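Local coordinates for putative cell adhesion protein (Bacteroides thetaiotaomicron, PDB 4DGU) that is a putative cell adhesion protein of the fimbrillin-like family, probably a building block of a distinct type of pilus in this gut bacterium, at residues 146-152 / 200-205; 164-168 / 189-193. All blocks are in the same frame, centred on the assembly; numbering follows the deposited sequence. Where two conformers were deposited one is given.

Interaction 1 of 2, residues 146-152 / 200-205; sequences AKVELSL and IGTITV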
ATOM      1  N   ALA A 146     -18.198  14.959  21.042  1.00 69.44           N
ATOM      2  CA  ALA A 146     -17.880  13.549  21.205  1.00 67.74           C
ATOM      3  C   ALA A 146     -16.492  13.360  21.819  1.00 70.71           C
ATOM      4  O   ALA A 146     -15.570  14.130  21.526  1.00 70.57           O
ATOM      5  CB  ALA A 146     -17.946  12.851  19.866  1.00 66.56           C
ATOM      6  N   LYS A 147     -16.358  12.355  22.689  1.00 65.87           N
ATOM      7  CA  LYS A 147     -15.094  11.999  23.330  1.00 64.82           C
ATOM      8  C   LYS A 147     -14.407  10.930  22.460  1.00 65.09           C
ATOM      9  O   LYS A 147     -15.033   9.930  22.123  1.00 63.51           O
ATOM     10  CB  LYS A 147     -15.331  11.512  24.784  1.00 69.72           C
ATOM     11  CG  LYS A 147     -14.053  11.169  25.569  1.00 86.34           C
ATOM     12  CD  LYS A 147     -14.275  11.113  27.082  1.00103.92           C
ATOM     13  CE  LYS A 147     -14.755   9.769  27.590  1.00117.79           C
ATOM     14  NZ  LYS A 147     -14.897   9.764  29.072  1.00128.63           N
ATOM     15  N   VAL A 148     -13.149  11.179  22.058  1.00 59.37           N
ATOM     16  CA  VAL A 148     -12.355  10.271  21.233  1.00 56.59           C
ATOM     17  C   VAL A 148     -11.172   9.811  22.075  1.00 60.63           C
ATOM     18  O   VAL A 148     -10.407  10.638  22.580  1.00 60.38           O
ATOM     19  CB  VAL A 148     -11.886  10.894  19.870  1.00 57.93           C
ATOM     20  CG1 VAL A 148     -11.189   9.848  18.994  1.00 55.53           C
ATOM     21  CG2 VAL A 148     -13.050  11.536  19.109  1.00 57.94           C
ATOM     22  N   GLU A 149     -11.029   8.487  22.216  1.00 57.03           N
ATOM     23  CA  GLU A 149      -9.939   7.874  22.974  1.00 56.45           C
ATOM     24  C   GLU A 149      -9.216   6.816  22.147  1.00 57.18           C
ATOM     25  O   GLU A 149      -9.833   6.164  21.317  1.00 54.86           O
ATOM     26  CB  GLU A 149     -10.482   7.218  24.246  1.00 59.82           C
ATOM     27  CG  GLU A 149     -11.159   8.150  25.235  1.00 70.98           C
ATOM     28  CD  GLU A 149     -11.757   7.403  26.413  1.00100.20           C
ATOM     29  OE1 GLU A 149     -12.761   6.679  26.209  1.00106.45           O
ATOM     30  OE2 GLU A 149     -11.205   7.517  27.533  1.00 92.45           O
ATOM     31  N   LEU A 150      -7.925   6.617  22.409  1.00 53.15           N
ATOM     32  CA  LEU A 150      -7.116   5.568  21.783  1.00 51.27           C
ATOM     33  C   LEU A 150      -6.541   4.660  22.856  1.00 55.28           C
ATOM     34  O   LEU A 150      -6.191   5.145  23.933  1.00 57.68           O
ATOM     35  CB  LEU A 150      -5.959   6.149  20.948  1.00 49.66           C
ATOM     36  CG  LEU A 150      -6.297   7.012  19.758  1.00 53.09           C
ATOM     37  CD1 LEU A 150      -5.014   7.570  19.143  1.00 51.88           C
ATOM     38  CD2 LEU A 150      -7.166   6.253  18.715  1.00 54.24           C
ATOM     39  N   SER A 151      -6.431   3.366  22.577  1.00 49.37           N
ATOM     40  CA  SER A 151      -5.844   2.414  23.519  1.00 50.46           C
ATOM     41  C   SER A 151      -4.528   1.942  22.909  1.00 54.25           C
ATOM     42  O   SER A 151      -4.511   1.109  21.990  1.00 52.85           O
ATOM     43  CB  SER A 151      -6.793   1.258  23.831  1.00 54.12           C
ATOM     44  OG  SER A 151      -6.132   0.285  24.621  1.00 62.12           O
ATOM     45  N   LEU A 152      -3.428   2.559  23.379  1.00 50.15           N
ATOM     46  CA  LEU A 152      -2.068   2.338  22.892  1.00 48.72           C
ATOM     47  C   LEU A 152      -1.073   2.237  24.032  1.00 55.29           C
ATOM     48  O   LEU A 152      -1.382   2.590  25.161  1.00 57.45           O
ATOM     49  CB  LEU A 152      -1.660   3.508  21.986  1.00 46.84           C
ATOM     50  CG  LEU A 152      -2.400   3.671  20.668  1.00 50.43           C
ATOM     51  CD1 LEU A 152      -2.035   4.977  20.017  1.00 47.82           C
ATOM     52  CD2 LEU A 152      -2.140   2.483  19.719  1.00 53.32           C
ATOM     53  N   ILE A 200      -8.328  -0.137  18.453  1.00 57.51           N
ATOM     54  CA  ILE A 200      -7.643   0.747  19.377  1.00 57.00           C
ATOM     55  C   ILE A 200      -8.485   1.964  19.783  1.00 60.95           C
ATOM     56  O   ILE A 200      -8.294   2.477  20.880  1.00 64.51           O
ATOM     57  CB  ILE A 200      -6.238   1.175  18.853  1.00 58.43           C
ATOM     58  CG1 ILE A 200      -6.297   1.900  17.515  1.00 58.15           C
ATOM     59  CG2 ILE A 200      -5.294  -0.017  18.776  1.00 57.53           C
ATOM     60  CD1 ILE A 200      -5.216   2.987  17.362  1.00 68.45           C
ATOM     61  N   GLY A 201      -9.402   2.398  18.942  1.00 52.69           N
ATOM     62  CA  GLY A 201     -10.176   3.590  19.224  1.00 52.06           C
ATOM     63  C   GLY A 201     -11.619   3.412  19.629  1.00 56.89           C
ATOM     64  O   GLY A 201     -12.253   2.384  19.359  1.00 56.13           O
ATOM     65  N   THR A 202     -12.124   4.439  20.314  1.00 54.61           N
ATOM     66  CA  THR A 202     -13.504   4.550  20.770  1.00 56.53           C
ATOM     67  C   THR A 202     -13.951   5.993  20.667  1.00 57.90           C
ATOM     68  O   THR A 202     -13.168   6.907  20.906  1.00 53.76           O
ATOM     69  CB  THR A 202     -13.746   3.997  22.211  1.00 70.05           C
ATOM     70  OG1 THR A 202     -12.789   4.523  23.131  1.00 78.63           O
ATOM     71  CG2 THR A 202     -13.732   2.497  22.288  1.00 69.00           C
ATOM     72  N   ILE A 203     -15.214   6.182  20.282  1.00 57.63           N
ATOM     73  CA  ILE A 203     -15.872   7.475  20.218  1.00 58.96           C
ATOM     74  C   ILE A 203     -17.142   7.359  21.078  1.00 68.28           C
ATOM     75  O   ILE A 203     -17.962   6.456  20.864  1.00 69.00           O
ATOM     76  CB  ILE A 203     -16.122   8.045  18.790  1.00 60.40           C
ATOM     77  CG1 ILE A 203     -16.845   9.405  18.858  1.00 61.38           C
ATOM     78  CG2 ILE A 203     -16.835   7.054  17.864  1.00 60.92           C
ATOM     79  CD1 ILE A 203     -16.604  10.291  17.750  1.00 68.27           C
ATOM     80  N   THR A 204     -17.251   8.236  22.084  1.00 66.81           N
ATOM     81  CA  THR A 204     -18.361   8.288  23.017  1.00 70.50           C
ATOM     82  C   THR A 204     -19.101   9.622  22.844  1.00 79.83           C
ATOM     83  O   THR A 204     -18.497  10.692  22.926  1.00 79.05           O
ATOM     84  CB  THR A 204     -17.849   8.075  24.457  1.00 79.90           C
ATOM     85  OG1 THR A 204     -17.065   6.884  24.510  1.00 76.06           O
ATOM     86  CG2 THR A 204     -18.976   8.001  25.483  1.00 81.64           C
ATOM     87  N   VAL A 205     -20.407   9.551  22.590  1.00 81.33           N
ATOM     88  CA  VAL A 205     -21.246  10.743  22.457  1.00 83.91           C
ATOM     89  C   VAL A 205     -22.626  10.368  22.999  1.00 90.71           C
ATOM     90  O   VAL A 205     -23.295   9.484  22.458  1.00 89.96           O
ATOM     91  CB  VAL A 205     -21.264  11.390  21.033  1.00 86.97           C
ATOM     92  CG1 VAL A 205     -21.744  10.427  19.950  1.00 85.38           C
ATOM     93  CG2 VAL A 205     -22.054  12.700  21.016  1.00 88.96           C
TER
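Ile200 enters the contact just ahead of strand 201-204, and its two branches meet different parts of the other strand. CB and CG2 both rest against Ser151 O, CG2 at 3.5 Å. CG1 stands between the backbone N and the carbonyl carbon (chi1 59°), which directs the longer branch to the leucines of the other strand. Its tip, Ile200 CD1, ends between two methyls, 3.9 Å from Leu152 CD2 and 4.0 Å from Leu150 CD2. Ile239 of the second subunit packs on Leu150 and Ile200. From here the segments run as neighbouring strands of an antiparallel sheet in this fimbrillin-like chain, the N-to-C directions of 147-152 and 201-204 being 165° apart. Glu149 and Thr202 form a hydrogen-bonded pair, Glu149 N reaching Thr202 O at 3.0 Å in a nearly straight bond and Thr202 N returning one to Glu149 O. Lys147 and Thr204 repeat the exchange, Lys147 N to Thr204 O being 2.7 Å. The fifth bond, Ser151 N to Ile200 O, is more bent, 141° at the hydrogen. Val148 and Ile203 share the apolar face with Leu150; Ile203 CD1 lies 3.6 Å from Ala146 CB and also touches Val148. Ile212 of neighbouring strand 209-214 continues this surface, and Val228 and Leu230 of strand 225-230 pack against Val148 and Ile203 respectively. On the reverse face Thr202 OG1 packs 3.7 Å from Glu149 CB, and Glu149 also meets Asn175.

Interaction 2 of 2, residues 164-168 / 189-193; sequences TIEIN and VLPQK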
ATOM      1  N   THR A 164      15.519   9.198  19.150  1.00 41.41           N
ATOM      2  CA  THR A 164      14.647   8.051  18.835  1.00 40.96           C
ATOM      3  C   THR A 164      13.949   7.446  20.074  1.00 44.48           C
ATOM      4  O   THR A 164      14.576   7.159  21.081  1.00 44.19           O
ATOM      5  CB  THR A 164      15.438   7.003  18.049  1.00 49.88           C
ATOM      6  OG1 THR A 164      15.784   7.577  16.800  1.00 47.76           O
ATOM      7  CG2 THR A 164      14.642   5.760  17.747  1.00 54.13           C
ATOM      8  N   ILE A 165      12.630   7.240  19.948  1.00 41.58           N
ATOM      9  CA  ILE A 165      11.782   6.653  20.980  1.00 40.46           C
ATOM     10  C   ILE A 165      11.394   5.249  20.541  1.00 44.57           C
ATOM     11  O   ILE A 165      10.964   5.037  19.410  1.00 42.56           O
ATOM     12  CB  ILE A 165      10.534   7.525  21.310  1.00 41.87           C
ATOM     13  CG1 ILE A 165      10.959   8.957  21.715  1.00 42.62           C
ATOM     14  CG2 ILE A 165       9.680   6.868  22.417  1.00 43.32           C
ATOM     15  CD1 ILE A 165       9.847   9.995  21.673  1.00 46.42           C
ATOM     16  N   GLU A 166      11.574   4.295  21.444  1.00 45.47           N
ATOM     17  CA  GLU A 166      11.213   2.894  21.216  0.50 46.76           C
ATOM     18  C   GLU A 166      10.308   2.496  22.366  1.00 51.89           C
ATOM     19  O   GLU A 166      10.652   2.710  23.526  1.00 52.81           O
ATOM     20  CB  GLU A 166      12.467   1.988  21.065  0.50 49.24           C
ATOM     21  CG  GLU A 166      12.264   0.469  21.171  0.50 59.00           C
ATOM     22  CD  GLU A 166      11.341  -0.267  20.211  0.50 67.96           C
ATOM     23  OE1 GLU A 166      11.358   0.032  18.994  0.50 58.96           O
ATOM     24  OE2 GLU A 166      10.642  -1.198  20.675  0.50 59.90           O
ATOM     25  N   ILE A 167       9.131   1.992  22.034  1.00 49.90           N
ATOM     26  CA  ILE A 167       8.104   1.587  22.989  1.00 51.76           C
ATOM     27  C   ILE A 167       8.560   0.382  23.792  1.00 57.81           C
ATOM     28  O   ILE A 167       9.359  -0.432  23.319  1.00 54.69           O
ATOM     29  CB  ILE A 167       6.730   1.329  22.236  1.00 54.19           C
ATOM     30  CG1 ILE A 167       5.513   1.596  23.118  1.00 55.70           C
ATOM     31  CG2 ILE A 167       6.625  -0.033  21.548  1.00 52.58           C
ATOM     32  CD1 ILE A 167       5.095   2.978  23.116  1.00 64.52           C
ATOM     33  N   ASN A 168       8.064   0.296  25.019  1.00 61.43           N
ATOM     34  CA  ASN A 168       8.243  -0.862  25.896  1.00 65.45           C
ATOM     35  C   ASN A 168       7.247  -1.930  25.403  1.00 72.72           C
ATOM     36  O   ASN A 168       6.026  -1.732  25.502  1.00 71.70           O
ATOM     37  CB  ASN A 168       8.004  -0.458  27.362  1.00 68.56           C
ATOM     38  CG  ASN A 168       8.150  -1.559  28.392  1.00 99.36           C
ATOM     39  OD1 ASN A 168       8.598  -2.688  28.119  1.00 96.28           O
ATOM     40  ND2 ASN A 168       7.788  -1.229  29.626  1.00 92.13           N
ATOM     41  N   VAL A 189       1.453  10.545  20.551  1.00 41.66           N
ATOM     42  CA  VAL A 189       1.584   9.163  21.025  1.00 40.69           C
ATOM     43  C   VAL A 189       3.013   8.712  20.749  1.00 44.73           C
ATOM     44  O   VAL A 189       3.729   9.333  19.957  1.00 41.78           O
ATOM     45  CB  VAL A 189       0.512   8.181  20.465  1.00 42.33           C
ATOM     46  CG1 VAL A 189      -0.888   8.523  20.982  1.00 42.30           C
ATOM     47  CG2 VAL A 189       0.539   8.107  18.940  1.00 40.23           C
ATOM     48  N   LEU A 190       3.446   7.661  21.430  1.00 43.47           N
ATOM     49  CA  LEU A 190       4.802   7.192  21.214  1.00 43.98           C
ATOM     50  C   LEU A 190       4.848   6.286  19.985  1.00 48.44           C
ATOM     51  O   LEU A 190       3.847   5.610  19.728  1.00 47.91           O
ATOM     52  CB  LEU A 190       5.358   6.484  22.456  1.00 45.44           C
ATOM     53  CG  LEU A 190       5.395   7.281  23.772  1.00 50.87           C
ATOM     54  CD1 LEU A 190       5.839   6.403  24.913  1.00 51.89           C
ATOM     55  CD2 LEU A 190       6.322   8.510  23.679  1.00 49.51           C
ATOM     56  N   PRO A 191       5.953   6.314  19.175  1.00 43.86           N
ATOM     57  CA  PRO A 191       6.024   5.434  17.982  1.00 42.33           C
ATOM     58  C   PRO A 191       5.892   3.954  18.331  1.00 47.32           C
ATOM     59  O   PRO A 191       6.562   3.445  19.222  1.00 47.88           O
ATOM     60  CB  PRO A 191       7.410   5.722  17.401  1.00 43.33           C
ATOM     61  CG  PRO A 191       7.847   6.994  18.017  1.00 47.35           C
ATOM     62  CD  PRO A 191       7.200   7.096  19.344  1.00 43.66           C
ATOM     63  N   GLN A 192       4.983   3.277  17.636  1.00 45.41           N
ATOM     64  CA  GLN A 192       4.653   1.869  17.809  1.00 45.16           C
ATOM     65  C   GLN A 192       3.898   1.363  16.599  1.00 51.07           C
ATOM     66  O   GLN A 192       3.342   2.157  15.835  1.00 49.91           O
ATOM     67  CB  GLN A 192       3.809   1.656  19.082  1.00 46.25           C
ATOM     68  CG  GLN A 192       2.523   2.487  19.128  1.00 47.41           C
ATOM     69  CD  GLN A 192       1.957   2.597  20.514  1.00 57.68           C
ATOM     70  OE1 GLN A 192       1.243   1.730  20.986  1.00 54.87           O
ATOM     71  NE2 GLN A 192       2.268   3.666  21.202  1.00 53.70           N
ATOM     72  N   LYS A 193       3.831   0.040  16.458  1.00 50.14           N
ATOM     73  CA  LYS A 193       3.091  -0.590  15.397  1.00 50.16           C
ATOM     74  C   LYS A 193       1.628  -0.761  15.802  1.00 53.65           C
ATOM     75  O   LYS A 193       1.322  -1.289  16.873  1.00 53.90           O
ATOM     76  CB  LYS A 193       3.729  -1.945  15.018  1.00 53.95           C
ATOM     77  CG  LYS A 193       2.916  -2.772  14.017  1.00 66.08           C
ATOM     78  CD  LYS A 193       3.657  -2.979  12.721  1.00 78.69           C
ATOM     79  CE  LYS A 193       2.819  -3.720  11.706  1.00 91.35           C
ATOM     80  NZ  LYS A 193       2.749  -5.197  11.964  1.00 98.22           N
TER
HETATM   81  O   HOH W   1       8.505   1.570  19.037  1.00 49.15           O
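Two isoleucines of strand 165-167 reach the Leu190-Gln192 loop through different first torsions. In Ile167, CG1 is roughly anti to the backbone N (chi1 -151°), and the bend at chi2 lays CD1 against Leu190 CB at 3.6 Å and Gln192 NE2 at 3.5 Å. In Ile165 CG1 turns beside the backbone N (chi1 -56°), which puts the short branch CG2 anti to N, 3.9 Å from Leu190 CD2; this side chain crosses both Leu190 and the ring of Pro191 at about a right angle. Pro191 CD sits against Ile165 CB, also at 3.9 Å, while its CG approaches Ile165 O. The loop joins strands 188-189 and 193-194, which belong to two different sheets, so Ile165 and Ile167, whose CB atoms point to it, pack against a connection between sheets; Met128 and Thr129 of strand 120-135 touch Ile165 as well. Gln192 NE2 has two acceptors: it bonds to Lys153 O of strand 147-159, and gives Leu190 O a nearly straight 2.9 Å bond from above the carbonyl plane. No direct hydrogen bond joins the two segments. A water bridges them instead, donating to Pro191 O at 2.7 Å and accepting from Ile167 N at 3.1 Å, with a weak further bond to Glu166 OE1. Cohesion here therefore rests on buried hydrocarbon contact, while the water supplies partners for two backbone groups that do not pair with each other.

Strand 147-159 ties the two contacts together: interaction 1 uses its first half directly, and strand 165-167 of interaction 2 pairs with it as a sheet neighbour. Their centres are 20 Å apart, yet they meet where Leu152 CB packs 3.5 Å from Gln192 OE1 and Leu152 also touches Val189. Interaction 1 is partly buried and lies farther from the middle of the chain, with an apolar face turned inward and to the second subunit and a polar face more open. Interaction 2 is wholly buried and nearer the middle. Direct backbone pairing within one sheet builds the first; apolar packing and a water bridge between a strand and an irregular loop build the second.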